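Uncharacterized protein (Mycobacterium tuberculosis, PDB 6Y56) is a nucleotidyltransferase toxin (MenT4) of a toxin-antitoxin system, which may act by adding nucleotides to RNA such as tRNA acceptor stems. Local coordinates at residues F94-Q99 with L110-T115; A21-V26 with G118-V123. One frame throughout, in Å; residues are numbered along the deposited sequence.

How the interactions relate
Interactions 1 and 2 are neighbours, their centres about 10 Å apart on the same side of the chain's centre. Along the chain, 21-26 on helix 19-38 comes first, the hairpin segments 94-99 and 110-115 follow, and the loop 118-123 comes last, so the hairpin lies between the two halves of interaction 2 in sequence. They meet directly: F94 of the hairpin packs on L23 and V26 of the helix, and V112 touches P120 of the loop, both apolar contacts, while the V112 carbonyl also brushes the side chain of E119. Together they join helix 19-38, and the connection leading to strand 125-129, to the mixed sheet of this nucleotidyltransferase.

Interaction 1 of 2, residues F94-Q99 with L110-T115; sequences FEFGVQ and LRVRHT
F94 and H114 meet as a T-shaped (edge-to-face) pair: the imidazole edge points down onto the phenyl ring, with H114 CD2 over its centre and 3.8 Å from F94 CZ, and the two planes stand at 75°. On the far side of the imidazole, H114 ND1 is hydrogen-bonded to the backbone N of E116 and of L117, which should hold the ring's rotation. The same face of the hairpin stays densely apolar further along. V112 CG1 comes obliquely onto the F96 ring, 3.6 Å from F96 CD1, and L110 CD1 touches V98 CG1 at 3.7 Å while also approaching the edge of the F96 ring. Helix 19-38 adds A27 against F94 and L31 against F96, and I86 packs beside F96 and V98. Between the strands, E95 pairs with R113 and G97 with R111, each by two backbone hydrogen bonds; the link from R111 N to G97 O, 2.8 Å, is nearly straight.

The opposite face is looser and polar. R113 is bent at its third torsion (chi3 46°), which turns R113 NH2 to face E95 OE1 in a salt bridge; the two atoms are modelled too close together, and its detailed geometry is doubtful. E95 OE1 also has a weak, long ion pair with R90. R111 runs out extended toward solvent, and its NH1 is 2.9 Å from a water that also makes a weak bond to G97 O. F94, F96, V98, L110, V112 and H114 thus line one face and E95, R111 and R113 the other. The alternation of hydrogen-bonded and non-hydrogen-bonded pairs marks an antiparallel beta hairpin, here strands 94-100 and 107-114 within the mixed sheet of the nucleotidyltransferase fold.

Interaction 2 of 2, residues A21-V26 with G118-V123; sequences AALLDV and GEPRIV
D25 OD2 is gripped by two groups, R55 NH2 in a salt bridge and H11 NE2 in a hydrogen bond, while OD1 of the same carboxylate pairs with K56; this polar cluster belongs to the side of helix 19-38 that does not meet the loop. Toward 118-123 the helix offers A21, L23 and L24, whose side chains meet those of the loop carbon to carbon. I122 reaches the helix with both branches. Its CG1 stands anti to the backbone N (chi1 -175°) and, with the chain extended at the second torsion too (chi2 168°), I122 CD1 reaches A21 CB at 3.9 Å, while the I122 CG2 methyl lies against L24 CD2 at 3.8 Å. A21 and L24 are three residues apart, so I122 bridges neighbouring positions on one helical face, and the side chains of L24 and I122 cross at about a right angle. One methyl of L23 carries the other half of the contact: L23 CD2 rests 3.8 Å from P120 CD, the two side chains again nearly perpendicular, and the same carbon is 3.8 Å from a backbone carbonyl, G118 O. P120 also turns its CG toward the backbone of L24, 4.4 Å from L24 N.

The loop follows strand 107-114 and precedes strand 125-129. G118 adopts a positive phi of 85°, where a side chain would press on the preceding carbonyl. The proline ring of P120 fits between helix and sheet, and I122 reaches T67. R121 of the loop forms a salt bridge to D20, just before the helical segment. No hydrogen bond crosses between 21-26 and 118-123 themselves: the loop is fitted to the helix by shape and burial of carbon, while ionic pairing is supplied at its margin.

Interaction 1 of 2, residues F94-Q99 with L110-T115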
loop_
_atom_site.group_PDB
_atom_site.type_symbol
_atom_site.label_atom_id
_atom_site.label_comp_id
_atom_site.label_asym_id
_atom_site.label_seq_id
_atom_site.Cartn_x
_atom_site.Cartn_y
_atom_site.Cartn_z
ATOM N N PHE A 94 14.907 -18.225 -2.306
ATOM C CA PHE A 94 13.760 -17.769 -3.084
ATOM C C PHE A 94 14.158 -17.423 -4.510
ATOM O O PHE A 94 15.191 -16.787 -4.741
ATOM C CB PHE A 94 13.136 -16.514 -2.472
ATOM C CG PHE A 94 12.457 -16.747 -1.156
ATOM C CD1 PHE A 94 11.156 -17.237 -1.094
ATOM C CD2 PHE A 94 13.140 -16.492 0.022
ATOM C CE1 PHE A 94 10.537 -17.451 0.135
ATOM C CE2 PHE A 94 12.529 -16.699 1.252
ATOM C CZ PHE A 94 11.230 -17.177 1.309
ATOM N N GLU A 95 13.300 -17.791 -5.455
ATOM C CA GLU A 95 13.378 -17.331 -6.833
ATOM C C GLU A 95 12.112 -16.552 -7.138
ATOM O O GLU A 95 11.024 -16.925 -6.687
ATOM C CB GLU A 95 13.488 -18.508 -7.813
ATOM C CG GLU A 95 13.789 -18.080 -9.248
ATOM C CD GLU A 95 13.737 -19.238 -10.229
ATOM O OE1 GLU A 95 13.958 -20.391 -9.804
ATOM O OE2 GLU A 95 13.474 -18.991 -11.425
ATOM N N PHE A 96 12.261 -15.474 -7.902
ATOM C CA PHE A 96 11.168 -14.564 -8.201
ATOM C C PHE A 96 10.923 -14.496 -9.697
ATOM O O PHE A 96 11.839 -14.650 -10.504
ATOM C CB PHE A 96 11.493 -13.161 -7.702
ATOM C CG PHE A 96 11.728 -13.107 -6.220
ATOM C CD1 PHE A 96 10.666 -12.914 -5.345
ATOM C CD2 PHE A 96 12.992 -13.301 -5.691
ATOM C CE1 PHE A 96 10.869 -12.876 -3.978
ATOM C CE2 PHE A 96 13.190 -13.259 -4.311
ATOM C CZ PHE A 96 12.128 -13.057 -3.464
ATOM N N GLY A 97 9.675 -14.246 -10.051
ATOM C CA GLY A 97 9.325 -13.957 -11.429
ATOM C C GLY A 97 8.186 -12.966 -11.443
ATOM O O GLY A 97 7.348 -12.943 -10.534
ATOM N N VAL A 98 8.168 -12.121 -12.466
ATOM C CA VAL A 98 7.081 -11.173 -12.658
ATOM C C VAL A 98 6.549 -11.310 -14.073
ATOM O O VAL A 98 7.322 -11.454 -15.027
ATOM C CB VAL A 98 7.473 -9.712 -12.336
ATOM C CG1 VAL A 98 7.509 -9.489 -10.813
ATOM C CG2 VAL A 98 8.804 -9.346 -12.986
ATOM N N GLN A 99 5.227 -11.267 -14.201
ATOM C CA GLN A 99 4.544 -11.320 -15.484
ATOM C C GLN A 99 3.655 -10.092 -15.602
ATOM O O GLN A 99 2.903 -9.775 -14.679
ATOM C CB GLN A 99 3.685 -12.576 -15.581
ATOM C CG GLN A 99 3.025 -12.727 -16.937
ATOM C CD GLN A 99 2.358 -14.072 -17.115
ATOM O OE1 GLN A 99 2.421 -14.668 -18.194
ATOM N NE2 GLN A 99 1.715 -14.564 -16.058
ATOM N N LEU A 110 3.361 -11.260 -9.346
ATOM C CA LEU A 110 4.587 -11.762 -8.746
ATOM C C LEU A 110 4.421 -13.232 -8.394
ATOM O O LEU A 110 3.433 -13.617 -7.769
ATOM C CB LEU A 110 4.910 -10.975 -7.478
ATOM C CG LEU A 110 6.145 -11.428 -6.696
ATOM C CD1 LEU A 110 7.400 -11.119 -7.465
ATOM C CD2 LEU A 110 6.154 -10.730 -5.353
ATOM N N ARG A 111 5.399 -14.045 -8.771
ATOM C CA ARG A 111 5.435 -15.434 -8.359
ATOM C C ARG A 111 6.735 -15.672 -7.617
ATOM O O ARG A 111 7.773 -15.109 -7.968
ATOM C CB ARG A 111 5.306 -16.368 -9.559
ATOM C CG ARG A 111 3.887 -16.386 -10.123
ATOM C CD ARG A 111 3.704 -17.457 -11.187
ATOM N NE ARG A 111 2.316 -17.569 -11.634
ATOM C CZ ARG A 111 1.779 -16.851 -12.619
ATOM N NH1 ARG A 111 2.509 -15.950 -13.269
ATOM N NH2 ARG A 111 0.505 -17.033 -12.954
ATOM N N VAL A 112 6.661 -16.439 -6.539
ATOM C CA VAL A 112 7.831 -16.718 -5.722
ATOM C C VAL A 112 7.881 -18.219 -5.484
ATOM O O VAL A 112 6.842 -18.871 -5.361
ATOM C CB VAL A 112 7.852 -15.912 -4.397
ATOM C CG1 VAL A 112 7.452 -14.453 -4.619
ATOM C CG2 VAL A 112 6.949 -16.507 -3.365
ATOM N N ARG A 113 9.087 -18.768 -5.453
ATOM C CA ARG A 113 9.247 -20.192 -5.189
ATOM C C ARG A 113 10.476 -20.398 -4.324
ATOM O O ARG A 113 11.554 -19.890 -4.638
ATOM C CB ARG A 113 9.389 -20.983 -6.490
ATOM C CG ARG A 113 9.399 -22.490 -6.288
ATOM C CD ARG A 113 9.758 -23.198 -7.586
ATOM N NE ARG A 113 10.904 -22.564 -8.229
ATOM C CZ ARG A 113 12.168 -22.761 -7.865
ATOM N NH1 ARG A 113 12.454 -23.578 -6.859
ATOM N NH2 ARG A 113 13.149 -22.133 -8.503
ATOM N N HIS A 114 10.320 -21.144 -3.241
ATOM C CA HIS A 114 11.443 -21.447 -2.375
ATOM C C HIS A 114 11.885 -22.881 -2.611
ATOM O O HIS A 114 11.051 -23.776 -2.761
ATOM C CB HIS A 114 11.070 -21.252 -0.909
ATOM C CG HIS A 114 12.238 -21.350 0.015
ATOM N ND1 HIS A 114 12.718 -22.560 0.472
ATOM C CD2 HIS A 114 13.046 -20.402 0.542
ATOM C CE1 HIS A 114 13.760 -22.350 1.256
ATOM N NE2 HIS A 114 13.979 -21.049 1.316
ATOM N N THR A 115 13.206 -23.087 -2.628
ATOM C CA THR A 115 13.762 -24.396 -2.968
ATOM C C THR A 115 13.184 -25.505 -2.099
ATOM O O THR A 115 12.863 -26.589 -2.598
ATOM C CB THR A 115 15.288 -24.365 -2.844
ATOM O OG1 THR A 115 15.653 -24.118 -1.478
ATOM C CG2 THR A 115 15.881 -23.278 -3.733
HETATM O O HOH W 1 4.631 -14.226 -12.324
#

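Interaction 2 of 2, residues A21-V26 with G118-V123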
loop_
_atom_site.group_PDB
_atom_site.type_symbol
_atom_site.label_atom_id
_atom_site.label_comp_id
_atom_site.label_asym_id
_atom_site.label_seq_id
_atom_site.Cartn_x
_atom_site.Cartn_y
_atom_site.Cartn_z
ATOM N N ALA A 21 0.445 -16.969 2.869
ATOM C CA ALA A 21 0.634 -15.533 3.062
ATOM C C ALA A 21 1.897 -15.243 3.862
ATOM O O ALA A 21 2.610 -14.273 3.579
ATOM C CB ALA A 21 -0.580 -14.929 3.763
ATOM N N ALA A 22 2.196 -16.079 4.866
ATOM C CA ALA A 22 3.408 -15.893 5.653
ATOM C C ALA A 22 4.654 -16.158 4.820
ATOM O O ALA A 22 5.654 -15.446 4.954
ATOM C CB ALA A 22 3.380 -16.784 6.899
ATOM N N LEU A 23 4.609 -17.177 3.960
ATOM C CA LEU A 23 5.742 -17.448 3.087
ATOM C C LEU A 23 5.961 -16.301 2.110
ATOM O O LEU A 23 7.103 -15.914 1.839
ATOM C CB LEU A 23 5.533 -18.769 2.347
ATOM C CG LEU A 23 6.683 -19.265 1.468
ATOM C CD1 LEU A 23 7.976 -19.317 2.240
ATOM C CD2 LEU A 23 6.363 -20.631 0.873
ATOM N N LEU A 24 4.871 -15.737 1.585
ATOM C CA LEU A 24 4.984 -14.575 0.707
ATOM C C LEU A 24 5.530 -13.371 1.456
ATOM O O LEU A 24 6.361 -12.628 0.920
ATOM C CB LEU A 24 3.618 -14.244 0.116
ATOM C CG LEU A 24 3.599 -12.970 -0.741
ATOM C CD1 LEU A 24 4.506 -13.063 -1.968
ATOM C CD2 LEU A 24 2.163 -12.692 -1.141
ATOM N N ASP A 25 5.085 -13.165 2.696
ATOM C CA ASP A 25 5.605 -12.076 3.519
ATOM C C ASP A 25 7.124 -12.169 3.634
ATOM O O ASP A 25 7.846 -11.172 3.457
ATOM C CB ASP A 25 4.940 -12.128 4.906
ATOM C CG ASP A 25 5.350 -10.976 5.808
ATOM O OD1 ASP A 25 4.981 -9.826 5.503
ATOM O OD2 ASP A 25 6.043 -11.206 6.829
ATOM N N VAL A 26 7.630 -13.375 3.900
ATOM C CA VAL A 26 9.071 -13.576 3.992
ATOM C C VAL A 26 9.731 -13.322 2.642
ATOM O O VAL A 26 10.787 -12.673 2.562
ATOM C CB VAL A 26 9.371 -14.996 4.512
ATOM C CG1 VAL A 26 10.852 -15.301 4.420
ATOM C CG2 VAL A 26 8.887 -15.157 5.935
ATOM N N GLY A 118 8.689 -24.335 -1.242
ATOM C CA GLY A 118 7.779 -24.365 -2.364
ATOM C C GLY A 118 7.236 -22.999 -2.736
ATOM O O GLY A 118 7.764 -21.946 -2.365
ATOM N N GLU A 119 6.145 -23.035 -3.498
ATOM C CA GLU A 119 5.555 -21.843 -4.083
ATOM C C GLU A 119 4.222 -21.553 -3.418
ATOM O O GLU A 119 3.294 -22.371 -3.525
ATOM C CB GLU A 119 5.355 -22.052 -5.582
ATOM C CG GLU A 119 4.489 -20.988 -6.227
ATOM C CD GLU A 119 4.560 -21.012 -7.742
ATOM O OE1 GLU A 119 5.246 -21.903 -8.291
ATOM O OE2 GLU A 119 3.930 -20.140 -8.379
ATOM N N PRO A 120 4.071 -20.419 -2.736
ATOM C CA PRO A 120 2.762 -20.083 -2.164
ATOM C C PRO A 120 1.734 -19.852 -3.262
ATOM O O PRO A 120 2.013 -19.217 -4.280
ATOM C CB PRO A 120 3.037 -18.802 -1.367
ATOM C CG PRO A 120 4.278 -18.230 -1.964
ATOM C CD PRO A 120 5.094 -19.403 -2.436
ATOM N N ARG A 121 0.541 -20.399 -3.056
ATOM C CA ARG A 121 -0.523 -20.324 -4.057
ATOM C C ARG A 121 -1.428 -19.121 -3.849
ATOM O O ARG A 121 -2.649 -19.206 -3.997
ATOM C CB ARG A 121 -1.317 -21.625 -4.068
ATOM C CG ARG A 121 -0.453 -22.855 -4.310
ATOM C CD ARG A 121 -0.904 -24.058 -3.484
ATOM N NE ARG A 121 -1.302 -23.716 -2.118
ATOM C CZ ARG A 121 -0.612 -24.051 -1.032
ATOM N NH1 ARG A 121 0.525 -24.726 -1.143
ATOM N NH2 ARG A 121 -1.052 -23.700 0.171
ATOM N N ILE A 122 -0.846 -17.984 -3.500
ATOM C CA ILE A 122 -1.592 -16.777 -3.183
ATOM C C ILE A 122 -1.290 -15.729 -4.244
ATOM O O ILE A 122 -0.178 -15.652 -4.775
ATOM C CB ILE A 122 -1.228 -16.289 -1.762
ATOM C CG1 ILE A 122 -2.081 -15.090 -1.346
ATOM C CG2 ILE A 122 0.253 -15.985 -1.659
ATOM C CD1 ILE A 122 -1.957 -14.755 0.134
ATOM N N VAL A 123 -2.306 -14.932 -4.571
ATOM C CA VAL A 123 -2.159 -13.885 -5.574
ATOM C C VAL A 123 -1.284 -12.773 -5.016
ATOM O O VAL A 123 -1.547 -12.237 -3.928
ATOM C CB VAL A 123 -3.541 -13.349 -5.973
ATOM C CG1 VAL A 123 -3.433 -11.940 -6.557
ATOM C CG2 VAL A 123 -4.229 -14.314 -6.928
#